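Local coordinates for non-toxic crystal protein (Bacillus thuringiensis, PDB 2D42) that is a non-toxic parasporal crystal protein of undetermined function whose elongated, strand-rich fold closely resembles that of beta-pore-forming toxins, at residues Ile56-Arg61 and Gly154-Glu159; Ser78-Ser83 and Thr135-Asp140; Ser26-Asp31 and Asn176-Tyr181; Leu6-Ile11 and Asp201-Asn206; Ala42-Pro47 and Lys165-Glu170. All blocks are in the same frame, centred on the assembly; numbering follows the deposited sequence.

Interaction 1 (Ile56-Arg61 and Gly154-Glu159); sequences IVLDRR and GVYTLE
Ile56-Arg61 and Gly154-Glu159 run antiparallel, 4.4 Å apart at the closest approach of their axes, and a classic beta bulge interrupts the ladder where Leu58 and Asp59 both oppose Tyr156. Tyr156 O is gripped twice there: Leu58 N binds it at 2.7 Å and Asp59 N, on a lone pair, at 3.3 Å. The bulge turns Leu58 toward the partner strand, a place suited to a branched apolar residue. Its CD1 reaches Leu158 CB at 3.5 Å and approaches the Tyr156 ring obliquely, 3.8 Å from CE2. On the other face Val57 CG1 meets Val155 CG1 at 3.9 Å, the beta-branched residues fitting an extended backbone. Asp59 keeps its carboxylate on its own strand, where OD1 accepts from Arg60 N, the next residue, and forms a long salt bridge with Arg61 NE. Strand 219-244 pairs with the other edge of 154-159, while Tyr81 of strand 71-94 packs on Ile56, Leu58 and Leu158, and the Tyr156 ring stacks with Phe77.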
# COMPACT_ATOMS: atom_id res chain seq x y z
N ILE A 56 -12.46 7.71 20.05
CA ILE A 56 -11.39 8.48 20.65
C ILE A 56 -11.79 9.92 20.98
O ILE A 56 -12.27 10.66 20.11
CB ILE A 56 -10.19 8.54 19.68
CG1 ILE A 56 -9.74 7.12 19.33
CG2 ILE A 56 -9.04 9.33 20.30
CD1 ILE A 56 -8.68 7.07 18.26
N VAL A 57 -11.60 10.31 22.23
CA VAL A 57 -11.91 11.67 22.65
C VAL A 57 -10.73 12.55 22.23
O VAL A 57 -9.65 12.49 22.83
CB VAL A 57 -12.11 11.77 24.17
CG1 VAL A 57 -12.24 13.24 24.60
CG2 VAL A 57 -13.36 10.99 24.56
N LEU A 58 -10.93 13.34 21.18
CA LEU A 58 -9.89 14.23 20.66
C LEU A 58 -9.72 15.49 21.50
O LEU A 58 -8.62 16.01 21.64
CB LEU A 58 -10.22 14.63 19.22
CG LEU A 58 -10.21 13.54 18.13
CD1 LEU A 58 -10.70 14.13 16.81
CD2 LEU A 58 -8.81 12.97 17.98
N ASP A 59 -10.83 15.98 22.06
CA ASP A 59 -10.77 17.21 22.85
C ASP A 59 -12.04 17.34 23.69
O ASP A 59 -13.04 16.67 23.45
CB ASP A 59 -10.68 18.40 21.88
CG ASP A 59 -9.90 19.58 22.44
OD1 ASP A 59 -9.75 19.71 23.68
OD2 ASP A 59 -9.46 20.40 21.60
N ARG A 60 -11.98 18.23 24.67
CA ARG A 60 -13.11 18.50 25.55
C ARG A 60 -12.95 19.93 26.03
O ARG A 60 -11.90 20.29 26.55
CB ARG A 60 -13.10 17.56 26.77
CG ARG A 60 -14.14 17.96 27.83
CD ARG A 60 -14.03 17.14 29.13
NE ARG A 60 -13.53 17.94 30.26
CZ ARG A 60 -14.19 18.13 31.40
NH1 ARG A 60 -15.39 17.58 31.59
NH2 ARG A 60 -13.65 18.88 32.36
N ARG A 61 -13.97 20.76 25.83
CA ARG A 61 -13.91 22.15 26.27
C ARG A 61 -15.17 22.53 27.01
O ARG A 61 -16.20 21.88 26.88
CB ARG A 61 -13.73 23.09 25.07
CG ARG A 61 -12.38 22.98 24.42
CD ARG A 61 -11.29 23.39 25.40
NE ARG A 61 -10.03 22.73 25.10
CZ ARG A 61 -9.01 22.67 25.95
NH1 ARG A 61 -9.09 23.23 27.15
NH2 ARG A 61 -7.90 22.03 25.59
N GLY A 154 -18.46 20.49 25.78
CA GLY A 154 -18.39 19.93 24.45
C GLY A 154 -17.24 18.95 24.32
O GLY A 154 -16.08 19.31 24.55
N VAL A 155 -17.55 17.71 23.94
CA VAL A 155 -16.56 16.65 23.78
C VAL A 155 -16.47 16.30 22.29
O VAL A 155 -17.48 15.98 21.66
CB VAL A 155 -16.96 15.38 24.58
CG1 VAL A 155 -16.00 14.24 24.27
CG2 VAL A 155 -16.94 15.69 26.08
N TYR A 156 -15.25 16.40 21.75
CA TYR A 156 -14.96 16.11 20.34
C TYR A 156 -14.45 14.68 20.26
O TYR A 156 -13.40 14.34 20.83
CB TYR A 156 -13.89 17.10 19.84
CG TYR A 156 -13.71 17.15 18.34
CD1 TYR A 156 -14.80 16.99 17.47
CD2 TYR A 156 -12.47 17.43 17.78
CE1 TYR A 156 -14.64 17.12 16.08
CE2 TYR A 156 -12.29 17.55 16.40
CZ TYR A 156 -13.38 17.40 15.56
OH TYR A 156 -13.21 17.59 14.20
N THR A 157 -15.21 13.83 19.57
CA THR A 157 -14.87 12.42 19.43
C THR A 157 -14.58 11.98 18.00
O THR A 157 -15.26 12.39 17.06
CB THR A 157 -16.03 11.54 19.96
OG1 THR A 157 -16.21 11.80 21.35
CG2 THR A 157 -15.74 10.06 19.75
N LEU A 158 -13.56 11.13 17.86
CA LEU A 158 -13.20 10.59 16.57
C LEU A 158 -13.51 9.11 16.54
O LEU A 158 -13.13 8.37 17.46
CB LEU A 158 -11.71 10.78 16.28
CG LEU A 158 -11.19 10.01 15.04
CD1 LEU A 158 -11.82 10.59 13.78
CD2 LEU A 158 -9.68 10.09 14.97
N GLU A 159 -14.21 8.68 15.50
CA GLU A 159 -14.51 7.27 15.35
C GLU A 159 -13.37 6.73 14.47
O GLU A 159 -13.26 7.10 13.30
CB GLU A 159 -15.85 7.09 14.65
CG GLU A 159 -16.30 5.67 14.54
CD GLU A 159 -17.75 5.59 14.11
OE1 GLU A 159 -18.00 5.62 12.88
OE2 GLU A 159 -18.63 5.53 14.99

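Interaction 2 (Ser78-Ser83 and Thr135-Asp140); sequences SNAYTS and TQDFRD
Tyr81 lays its CB against the rim of the Phe138 ring, in the ring plane and 3.8 Å from CE2. Phe138 holds CG beside its own backbone N (chi1 -62°), which brings the ring alongside the partner strand, whereas Tyr81 has CG anti to its N (chi1 -157°) and carries its ring away from Phe138, where it touches Gln160 of strand 150-185. The two aromatics therefore meet through a methylene and not ring to ring. Gln136, on this same face, extends beyond CG until OE1 accepts a hydrogen bond from the backbone N of Gly233. The two strands form a regular antiparallel ladder within the long sheet of this aerolysin/epsilon-toxin-like fold, with Asn79-Phe138 and Tyr81-Gln136 as hydrogen-bonded pairs; Gln136 N to Tyr81 O, at 2.9 Å, is nearly straight. Small and polar residues suit the other, exposed face. Thr82 and Thr135 have matching rotamers that bring OG1 to OG1 at 3.3 Å, a weak hydrogen bond, while the methyl CG2 of Thr135 lies 3.9 Å from Ala80 CB. Asp137 bends so that OD1 comes within 3.6 Å of Ala80 CB. A water 3.0 Å from Ser78 OG sits over one face of the Arg139 guanidinium.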
# COMPACT_ATOMS: atom_id res chain seq x y z
N SER A 78 -10.28 21.74 16.11
CA SER A 78 -9.32 21.47 15.05
C SER A 78 -8.29 20.52 15.64
O SER A 78 -7.51 20.90 16.51
CB SER A 78 -8.62 22.75 14.60
OG SER A 78 -7.51 22.44 13.77
N ASN A 79 -8.27 19.28 15.16
CA ASN A 79 -7.32 18.33 15.69
C ASN A 79 -6.74 17.49 14.56
O ASN A 79 -7.46 16.88 13.77
CB ASN A 79 -8.03 17.48 16.75
CG ASN A 79 -8.64 18.33 17.88
OD1 ASN A 79 -7.95 18.75 18.81
ND2 ASN A 79 -9.93 18.62 17.77
N ALA A 80 -5.41 17.48 14.47
CA ALA A 80 -4.71 16.73 13.43
C ALA A 80 -4.33 15.36 13.98
O ALA A 80 -3.36 15.24 14.72
CB ALA A 80 -3.46 17.49 12.98
N TYR A 81 -5.11 14.35 13.62
CA TYR A 81 -4.89 12.98 14.08
C TYR A 81 -4.09 12.16 13.07
O TYR A 81 -4.36 12.19 11.87
CB TYR A 81 -6.23 12.29 14.33
CG TYR A 81 -6.13 11.13 15.30
CD1 TYR A 81 -5.92 11.35 16.66
CD2 TYR A 81 -6.22 9.81 14.85
CE1 TYR A 81 -5.79 10.29 17.57
CE2 TYR A 81 -6.09 8.74 15.74
CZ TYR A 81 -5.88 8.98 17.10
OH TYR A 81 -5.74 7.94 17.98
N THR A 82 -3.13 11.40 13.58
CA THR A 82 -2.29 10.57 12.73
C THR A 82 -2.61 9.10 12.87
O THR A 82 -2.53 8.54 13.96
CB THR A 82 -0.81 10.75 13.09
OG1 THR A 82 -0.42 12.10 12.84
CG2 THR A 82 0.05 9.81 12.26
N SER A 83 -2.98 8.48 11.75
CA SER A 83 -3.29 7.05 11.75
C SER A 83 -2.25 6.35 10.87
O SER A 83 -1.80 6.91 9.86
CB SER A 83 -4.70 6.81 11.20
OG SER A 83 -5.68 7.38 12.05
N THR A 135 -1.80 12.05 8.08
CA THR A 135 -2.38 13.00 9.01
C THR A 135 -3.71 13.51 8.49
O THR A 135 -3.79 14.05 7.39
CB THR A 135 -1.43 14.19 9.25
OG1 THR A 135 -0.25 13.74 9.93
CG2 THR A 135 -2.12 15.25 10.09
N GLN A 136 -4.76 13.31 9.28
CA GLN A 136 -6.08 13.78 8.91
C GLN A 136 -6.34 15.03 9.74
O GLN A 136 -6.09 15.05 10.94
CB GLN A 136 -7.12 12.71 9.23
CG GLN A 136 -7.03 11.48 8.33
CD GLN A 136 -8.03 10.40 8.70
OE1 GLN A 136 -7.81 9.64 9.65
NE2 GLN A 136 -9.14 10.34 7.97
N ASP A 137 -6.82 16.09 9.09
CA ASP A 137 -7.11 17.34 9.80
C ASP A 137 -8.60 17.48 10.08
O ASP A 137 -9.35 17.99 9.26
CB ASP A 137 -6.65 18.55 8.97
CG ASP A 137 -5.15 18.56 8.71
OD1 ASP A 137 -4.37 18.62 9.69
OD2 ASP A 137 -4.75 18.50 7.54
N PHE A 138 -9.02 17.03 11.26
CA PHE A 138 -10.43 17.11 11.62
C PHE A 138 -10.78 18.48 12.18
O PHE A 138 -10.20 18.94 13.17
CB PHE A 138 -10.78 16.02 12.63
CG PHE A 138 -10.58 14.63 12.09
CD1 PHE A 138 -11.41 14.12 11.10
CD2 PHE A 138 -9.53 13.83 12.56
CE1 PHE A 138 -11.21 12.84 10.58
CE2 PHE A 138 -9.32 12.55 12.05
CZ PHE A 138 -10.16 12.06 11.05
N ARG A 139 -11.73 19.15 11.52
CA ARG A 139 -12.18 20.46 11.92
C ARG A 139 -13.70 20.42 12.01
O ARG A 139 -14.37 20.02 11.05
CB ARG A 139 -11.76 21.53 10.90
CG ARG A 139 -10.26 21.67 10.67
CD ARG A 139 -9.96 22.92 9.83
NE ARG A 139 -8.55 23.06 9.48
CZ ARG A 139 -7.92 22.31 8.58
NH1 ARG A 139 -6.63 22.50 8.33
NH2 ARG A 139 -8.58 21.37 7.92
N ASP A 140 -14.24 20.82 13.15
CA ASP A 140 -15.68 20.83 13.36
C ASP A 140 -16.05 21.89 14.38
O ASP A 140 -15.21 22.31 15.18
CB ASP A 140 -16.17 19.46 13.86
CG ASP A 140 -16.11 18.39 12.79
OD1 ASP A 140 -16.93 18.44 11.86
OD2 ASP A 140 -15.23 17.51 12.87
O HOH W 1 -7.21 20.16 11.86

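Interaction 3 (Ser26-Asp31 and Asn176-Tyr181); sequences SSYSDD and NGIIRY
Ser26 and Arg180 exchange backbone hydrogen bonds, with Arg180 N giving a short, nearly straight one of 2.7 Å to Ser26 O and Ser26 N a longer one to Arg180 O. Two residues on, Ile178 N donates to Tyr28 O at 2.6 Å. Beyond the strand end Asp30 N still reaches Asn176 O, 2.9 Å away. This antiparallel pairing joins strand 23-29 to strand 150-185, the long strand of the beta-pore-forming-toxin-like fold. Tyr28 is large enough to span the neighbouring strand's side chains. With CG between the backbone N and carbonyl carbon (chi1 44°), its ring swings over that strand: CE1 rests 3.4 Å from Ile178 CB, and OH accepts a weak, bent bond from Arg180 NE (3.1 Å). The guanidinium has a stronger partner in Glu192, through a salt bridge. Asp30 also pairs outward: OD2 forms a salt bridge with Arg196, while OD1 accepts from Thr32 N. Ser27, whose short side chain touches Leu9 of helix 5-19, has OG hydrogen-bonded to Tyr24 OH, and Ser29 OG is bonded to Ile35 N.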
# COMPACT_ATOMS: atom_id res chain seq x y z
N SER A 26 27.71 -15.32 -18.91
CA SER A 26 27.08 -14.41 -17.96
C SER A 26 25.80 -13.85 -18.57
O SER A 26 25.49 -14.12 -19.74
CB SER A 26 28.04 -13.27 -17.63
OG SER A 26 28.35 -12.53 -18.79
N SER A 27 25.06 -13.08 -17.78
CA SER A 27 23.82 -12.46 -18.24
C SER A 27 23.51 -11.26 -17.36
O SER A 27 23.90 -11.22 -16.19
CB SER A 27 22.65 -13.46 -18.21
OG SER A 27 22.38 -13.92 -16.90
N TYR A 28 22.82 -10.29 -17.93
CA TYR A 28 22.46 -9.07 -17.20
C TYR A 28 21.35 -8.34 -17.95
O TYR A 28 21.01 -8.69 -19.07
CB TYR A 28 23.70 -8.17 -17.07
CG TYR A 28 24.51 -8.06 -18.34
CD1 TYR A 28 24.16 -7.16 -19.35
CD2 TYR A 28 25.62 -8.88 -18.56
CE1 TYR A 28 24.89 -7.08 -20.54
CE2 TYR A 28 26.36 -8.82 -19.75
CZ TYR A 28 25.98 -7.91 -20.73
OH TYR A 28 26.70 -7.84 -21.90
N SER A 29 20.79 -7.32 -17.31
CA SER A 29 19.73 -6.53 -17.91
C SER A 29 20.29 -5.65 -19.04
O SER A 29 21.41 -5.15 -18.94
CB SER A 29 19.07 -5.65 -16.85
OG SER A 29 18.10 -4.81 -17.44
N ASP A 30 19.50 -5.46 -20.09
CA ASP A 30 19.88 -4.65 -21.24
C ASP A 30 19.66 -3.16 -20.97
O ASP A 30 18.52 -2.70 -20.89
CB ASP A 30 19.07 -5.08 -22.46
CG ASP A 30 19.32 -4.21 -23.67
OD1 ASP A 30 20.26 -3.39 -23.64
OD2 ASP A 30 18.57 -4.36 -24.66
N ASP A 31 20.75 -2.40 -20.86
CA ASP A 31 20.65 -0.98 -20.58
C ASP A 31 19.78 -0.15 -21.50
O ASP A 31 19.25 0.87 -21.08
CB ASP A 31 22.05 -0.36 -20.51
CG ASP A 31 22.75 -0.65 -19.20
OD1 ASP A 31 22.23 -1.48 -18.42
OD2 ASP A 31 23.82 -0.07 -18.96
N ASN A 176 14.44 -6.30 -21.83
CA ASN A 176 15.37 -7.29 -22.37
C ASN A 176 16.51 -7.62 -21.44
O ASN A 176 16.94 -6.81 -20.62
CB ASN A 176 15.98 -6.79 -23.69
CG ASN A 176 14.96 -6.58 -24.78
OD1 ASN A 176 14.77 -5.47 -25.27
ND2 ASN A 176 14.29 -7.66 -25.17
N GLY A 177 17.02 -8.83 -21.61
CA GLY A 177 18.16 -9.29 -20.85
C GLY A 177 19.26 -9.56 -21.86
O GLY A 177 18.99 -9.64 -23.06
N ILE A 178 20.49 -9.68 -21.40
CA ILE A 178 21.61 -9.96 -22.30
C ILE A 178 22.30 -11.20 -21.76
O ILE A 178 22.60 -11.27 -20.57
CB ILE A 178 22.64 -8.81 -22.33
CG1 ILE A 178 22.01 -7.53 -22.89
CG2 ILE A 178 23.84 -9.23 -23.17
CD1 ILE A 178 21.46 -7.66 -24.30
N ILE A 179 22.54 -12.17 -22.63
CA ILE A 179 23.21 -13.39 -22.22
C ILE A 179 24.44 -13.64 -23.09
O ILE A 179 24.37 -13.59 -24.32
CB ILE A 179 22.27 -14.60 -22.33
CG1 ILE A 179 21.02 -14.38 -21.48
CG2 ILE A 179 23.01 -15.85 -21.88
CD1 ILE A 179 19.97 -15.48 -21.62
N ARG A 180 25.56 -13.91 -22.43
CA ARG A 180 26.81 -14.17 -23.12
C ARG A 180 27.18 -15.64 -23.07
O ARG A 180 27.25 -16.24 -22.00
CB ARG A 180 27.93 -13.35 -22.48
CG ARG A 180 27.73 -11.86 -22.60
CD ARG A 180 28.91 -11.09 -22.07
NE ARG A 180 28.98 -9.79 -22.72
CZ ARG A 180 29.24 -9.64 -24.02
NH1 ARG A 180 29.48 -10.70 -24.78
NH2 ARG A 180 29.25 -8.43 -24.55
N TYR A 181 27.42 -16.22 -24.24
CA TYR A 181 27.79 -17.63 -24.37
C TYR A 181 29.05 -17.71 -25.21
O TYR A 181 29.39 -16.77 -25.94
CB TYR A 181 26.74 -18.42 -25.13
CG TYR A 181 25.32 -18.31 -24.65
CD1 TYR A 181 24.87 -19.08 -23.58
CD2 TYR A 181 24.40 -17.51 -25.33
CE1 TYR A 181 23.53 -19.06 -23.20
CE2 TYR A 181 23.06 -17.48 -24.96
CZ TYR A 181 22.63 -18.27 -23.90
OH TYR A 181 21.30 -18.26 -23.55

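Interaction 4 (Leu6-Ile11 and Asp201-Asn206)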
# COMPACT_ATOMS: atom_id res chain seq x y z
N LEU A 6 16.49 -11.48 -12.49
CA LEU A 6 17.85 -11.71 -12.98
C LEU A 6 18.22 -13.18 -12.79
O LEU A 6 18.93 -13.76 -13.61
CB LEU A 6 18.85 -10.83 -12.23
CG LEU A 6 18.80 -9.34 -12.57
CD1 LEU A 6 19.78 -8.59 -11.70
CD2 LEU A 6 19.13 -9.13 -14.04
N ARG A 7 17.72 -13.77 -11.71
CA ARG A 7 17.96 -15.18 -11.42
C ARG A 7 17.29 -16.03 -12.51
O ARG A 7 17.86 -17.01 -12.99
CB ARG A 7 17.40 -15.53 -10.04
CG ARG A 7 17.35 -17.01 -9.72
CD ARG A 7 18.73 -17.66 -9.78
NE ARG A 7 18.63 -19.11 -9.62
CZ ARG A 7 19.56 -19.97 -10.03
NH1 ARG A 7 20.66 -19.53 -10.64
NH2 ARG A 7 19.38 -21.27 -9.85
N GLU A 8 16.07 -15.64 -12.89
CA GLU A 8 15.33 -16.35 -13.93
C GLU A 8 16.11 -16.27 -15.25
O GLU A 8 16.15 -17.23 -16.01
CB GLU A 8 13.93 -15.74 -14.13
CG GLU A 8 12.99 -15.85 -12.94
CD GLU A 8 12.65 -17.29 -12.57
OE1 GLU A 8 12.32 -18.09 -13.48
OE2 GLU A 8 12.69 -17.62 -11.37
N LEU A 9 16.70 -15.10 -15.51
CA LEU A 9 17.48 -14.88 -16.73
C LEU A 9 18.67 -15.84 -16.73
O LEU A 9 18.98 -16.48 -17.73
CB LEU A 9 17.98 -13.42 -16.78
CG LEU A 9 18.90 -13.03 -17.95
CD1 LEU A 9 18.14 -13.20 -19.27
CD2 LEU A 9 19.39 -11.60 -17.78
N GLU A 10 19.34 -15.94 -15.58
CA GLU A 10 20.48 -16.83 -15.43
C GLU A 10 20.04 -18.28 -15.67
O GLU A 10 20.71 -19.03 -16.39
CB GLU A 10 21.07 -16.67 -14.03
CG GLU A 10 22.40 -17.38 -13.80
CD GLU A 10 22.93 -17.16 -12.39
OE1 GLU A 10 22.27 -17.60 -11.43
OE2 GLU A 10 24.00 -16.53 -12.25
N ILE A 11 18.91 -18.67 -15.08
CA ILE A 11 18.40 -20.03 -15.25
C ILE A 11 18.11 -20.31 -16.72
O ILE A 11 18.45 -21.37 -17.24
CB ILE A 11 17.10 -20.25 -14.44
CG1 ILE A 11 17.41 -20.19 -12.94
CG2 ILE A 11 16.46 -21.57 -14.82
CD1 ILE A 11 16.17 -20.25 -12.04
N ASP A 201 9.99 -14.19 -22.82
CA ASP A 201 10.36 -15.50 -23.34
C ASP A 201 11.08 -16.29 -22.26
O ASP A 201 10.99 -17.52 -22.21
CB ASP A 201 11.24 -15.36 -24.58
CG ASP A 201 10.52 -14.69 -25.73
OD1 ASP A 201 9.38 -15.10 -26.06
OD2 ASP A 201 11.09 -13.75 -26.32
N VAL A 202 11.79 -15.58 -21.39
CA VAL A 202 12.51 -16.22 -20.29
C VAL A 202 11.51 -16.82 -19.30
O VAL A 202 11.63 -17.98 -18.89
CB VAL A 202 13.40 -15.19 -19.54
CG1 VAL A 202 13.95 -15.81 -18.26
CG2 VAL A 202 14.53 -14.73 -20.44
N LEU A 203 10.52 -16.01 -18.92
CA LEU A 203 9.48 -16.42 -17.98
C LEU A 203 8.66 -17.57 -18.55
O LEU A 203 8.30 -18.51 -17.84
CB LEU A 203 8.56 -15.24 -17.65
CG LEU A 203 9.25 -14.06 -16.95
CD1 LEU A 203 8.35 -12.84 -16.94
CD2 LEU A 203 9.61 -14.47 -15.53
N GLN A 204 8.35 -17.48 -19.83
CA GLN A 204 7.56 -18.53 -20.46
C GLN A 204 8.36 -19.82 -20.51
O GLN A 204 7.84 -20.90 -20.19
CB GLN A 204 7.16 -18.10 -21.87
CG GLN A 204 6.10 -18.98 -22.47
CD GLN A 204 5.25 -18.24 -23.46
OE1 GLN A 204 5.75 -17.74 -24.47
NE2 GLN A 204 3.96 -18.16 -23.19
N ALA A 205 9.62 -19.72 -20.90
CA ALA A 205 10.49 -20.89 -21.00
C ALA A 205 10.72 -21.51 -19.63
O ALA A 205 10.72 -22.73 -19.49
CB ALA A 205 11.82 -20.50 -21.63
N ASN A 206 10.93 -20.67 -18.62
CA ASN A 206 11.18 -21.16 -17.27
C ASN A 206 9.92 -21.66 -16.56
O ASN A 206 10.01 -22.41 -15.58
CB ASN A 206 11.80 -20.04 -16.42
CG ASN A 206 13.23 -19.74 -16.80
OD1 ASN A 206 13.80 -20.37 -17.70
ND2 ASN A 206 13.83 -18.78 -16.11
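The amide of Asn206 meets Glu8 through its nitrogen, which serves two acceptors of that one residue. Glu8 O lies in the amide plane, 2.8 Å from ND2, and Glu8 OE1 lies slightly tilted from it, at 3.1 Å. The carboxylate is turned 66° against the amide, and ND2 approaches OE1 from above the carboxylate plane. Within helix 5-19, Ile11 CG1 lies over one face of the Arg7 guanidinium, 3.6 Å above its plane, and the carboxylate of Glu10 takes up its edge in a salt bridge. Asparagine suits its position because a short side chain with two N-H groups can bind a main-chain and a side-chain oxygen together. Glu8 matches it by bending at chi2 (-63°), which folds OE1 back toward Asn206; the same oxygen is hydrogen-bonded to Thr208 OG1. The motif is a pair of crossed helices, the only two of this largely beta chain; segments 6-11 and 201-206 cross with 66° between their directions, their axes 9.3 Å apart at closest approach. Val202 is slim enough to sit where the backbones come nearest, with CG1 3.5 Å from Glu8 O. Its other methyl, CG2, meets Leu9 CD1 at 4.1 Å, and both residues also pack on Val197 of strand 189-198.

Interaction 5 (Ala42-Pro47 and Lys165-Glu170)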
# COMPACT_ATOMS: atom_id res chain seq x y z
N ALA A 42 -2.07 -2.49 -6.19
CA ALA A 42 -2.39 -3.30 -5.02
C ALA A 42 -3.85 -3.13 -4.68
O ALA A 42 -4.28 -2.06 -4.26
CB ALA A 42 -1.53 -2.87 -3.84
N ARG A 43 -4.63 -4.19 -4.88
CA ARG A 43 -6.05 -4.12 -4.58
C ARG A 43 -6.41 -5.05 -3.44
O ARG A 43 -5.67 -5.98 -3.11
CB ARG A 43 -6.88 -4.43 -5.84
CG ARG A 43 -6.53 -5.71 -6.57
CD ARG A 43 -7.13 -5.69 -7.98
NE ARG A 43 -6.74 -6.84 -8.78
CZ ARG A 43 -7.15 -8.09 -8.55
NH1 ARG A 43 -7.98 -8.35 -7.55
NH2 ARG A 43 -6.73 -9.08 -9.33
N ILE A 44 -7.56 -4.78 -2.83
CA ILE A 44 -8.08 -5.55 -1.71
C ILE A 44 -9.34 -6.26 -2.15
O ILE A 44 -10.41 -5.66 -2.27
CB ILE A 44 -8.37 -4.59 -0.53
CG1 ILE A 44 -7.07 -3.88 -0.15
CG2 ILE A 44 -8.98 -5.35 0.66
CD1 ILE A 44 -7.24 -2.78 0.84
N PRO A 45 -9.25 -7.57 -2.41
CA PRO A 45 -10.43 -8.32 -2.85
C PRO A 45 -11.64 -8.28 -1.91
O PRO A 45 -12.77 -8.40 -2.36
CB PRO A 45 -9.89 -9.72 -3.10
CG PRO A 45 -8.70 -9.81 -2.19
CD PRO A 45 -8.07 -8.45 -2.32
N ASP A 46 -11.42 -8.12 -0.60
CA ASP A 46 -12.53 -8.05 0.35
C ASP A 46 -12.45 -6.71 1.08
O ASP A 46 -11.86 -6.60 2.14
CB ASP A 46 -12.47 -9.20 1.36
CG ASP A 46 -13.64 -9.19 2.34
OD1 ASP A 46 -14.54 -8.33 2.19
OD2 ASP A 46 -13.68 -10.04 3.25
N PRO A 47 -13.06 -5.66 0.49
CA PRO A 47 -13.06 -4.31 1.05
C PRO A 47 -14.05 -4.05 2.18
O PRO A 47 -14.16 -2.94 2.67
CB PRO A 47 -13.35 -3.44 -0.17
CG PRO A 47 -14.31 -4.29 -0.92
CD PRO A 47 -13.66 -5.66 -0.85
N LYS A 165 -6.13 -6.67 6.01
CA LYS A 165 -6.59 -7.30 4.78
C LYS A 165 -5.49 -7.89 3.90
O LYS A 165 -4.34 -7.45 3.93
CB LYS A 165 -7.36 -6.29 3.93
CG LYS A 165 -8.66 -5.81 4.52
CD LYS A 165 -9.71 -6.91 4.52
CE LYS A 165 -11.01 -6.39 5.08
NZ LYS A 165 -12.11 -7.35 4.83
N MET A 166 -5.88 -8.87 3.11
CA MET A 166 -4.98 -9.52 2.18
C MET A 166 -5.00 -8.61 0.95
O MET A 166 -6.01 -7.96 0.65
CB MET A 166 -5.51 -10.92 1.84
CG MET A 166 -4.80 -11.62 0.69
SD MET A 166 -5.64 -11.31 -0.89
CE MET A 166 -7.05 -12.45 -0.75
N THR A 167 -3.89 -8.54 0.24
CA THR A 167 -3.85 -7.71 -0.96
C THR A 167 -3.42 -8.54 -2.15
O THR A 167 -2.71 -9.53 -1.99
CB THR A 167 -2.86 -6.55 -0.82
OG1 THR A 167 -1.55 -7.08 -0.59
CG2 THR A 167 -3.25 -5.61 0.33
N VAL A 168 -3.86 -8.14 -3.33
CA VAL A 168 -3.47 -8.81 -4.56
C VAL A 168 -2.52 -7.80 -5.18
O VAL A 168 -2.89 -6.66 -5.43
CB VAL A 168 -4.68 -9.06 -5.49
CG1 VAL A 168 -4.20 -9.58 -6.85
CG2 VAL A 168 -5.62 -10.11 -4.85
N LEU A 169 -1.27 -8.20 -5.38
CA LEU A 169 -0.29 -7.28 -5.94
C LEU A 169 -0.12 -7.54 -7.42
O LEU A 169 -0.00 -8.69 -7.84
CB LEU A 169 1.04 -7.43 -5.21
CG LEU A 169 0.92 -7.29 -3.68
CD1 LEU A 169 2.28 -7.53 -3.03
CD2 LEU A 169 0.39 -5.89 -3.32
N GLU A 170 -0.12 -6.48 -8.21
CA GLU A 170 0.01 -6.61 -9.66
C GLU A 170 1.00 -5.62 -10.25
O GLU A 170 1.26 -4.57 -9.67
CB GLU A 170 -1.36 -6.40 -10.32
CG GLU A 170 -2.35 -7.51 -10.01
CD GLU A 170 -3.76 -7.18 -10.47
OE1 GLU A 170 -4.61 -8.09 -10.46
OE2 GLU A 170 -4.02 -6.02 -10.83
O HOH W 2 -8.95 -8.61 0.78
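The Arg43 side chain lies along Val168 and reaches Glu170, its backbone forming with Val168 a hydrogen-bonded pair of the antiparallel ladder that joins strand 36-43 to strand 150-185 in the long sheet of this toxin-like fold. From CB, the chain sets out between the backbone N and carbonyl carbon (chi1 52°) and then runs extended. CG passes Val168 CB at 4.0 Å; NE gives a weak hydrogen bond to Glu170 OE1; Val168 CG1 lies over one guanidinium face, offset toward the rim near CZ and NH2, while NH1 passes Val168 CG2. At the tip NH2 completes the salt bridge, 2.6 Å from Glu170 OE1, on the syn side but tilted well out of the carboxylate plane. Arginine suits the place, offering a flat face to the valine and N-H groups to the carboxylate. Past the strand end, Pro45 CG presses on Met166 CE at 3.4 Å, and a water links Asp46 N to Met166 O. Lys165 bends across Ile44 CG2; its NZ also binds Ile48 O, and donates to Asp46 O at 2.8 Å from above that carbonyl's plane.

In the fold
Strand 150-185 runs through interactions 1, 5 and 3, which lie along one elongated sheet: the centre of interaction 5 is about 33 Å from that of interaction 1 and about 34 Å from that of interaction 3, while the centres of 1 and 3 are about 61 Å apart on opposite sides of the chain's centre. Interactions 1 and 2 touch, their centres about 11 Å apart, and Tyr156 OH probably hydrogen-bonds Asp140 OD2 between them. At the other end interactions 3 and 4 are equally close: Leu9 of the helix pair packs on Ser27, Tyr28 and Ile179. Along the chain, interaction 4 encloses all the others, and interaction 2 is nested within interaction 1.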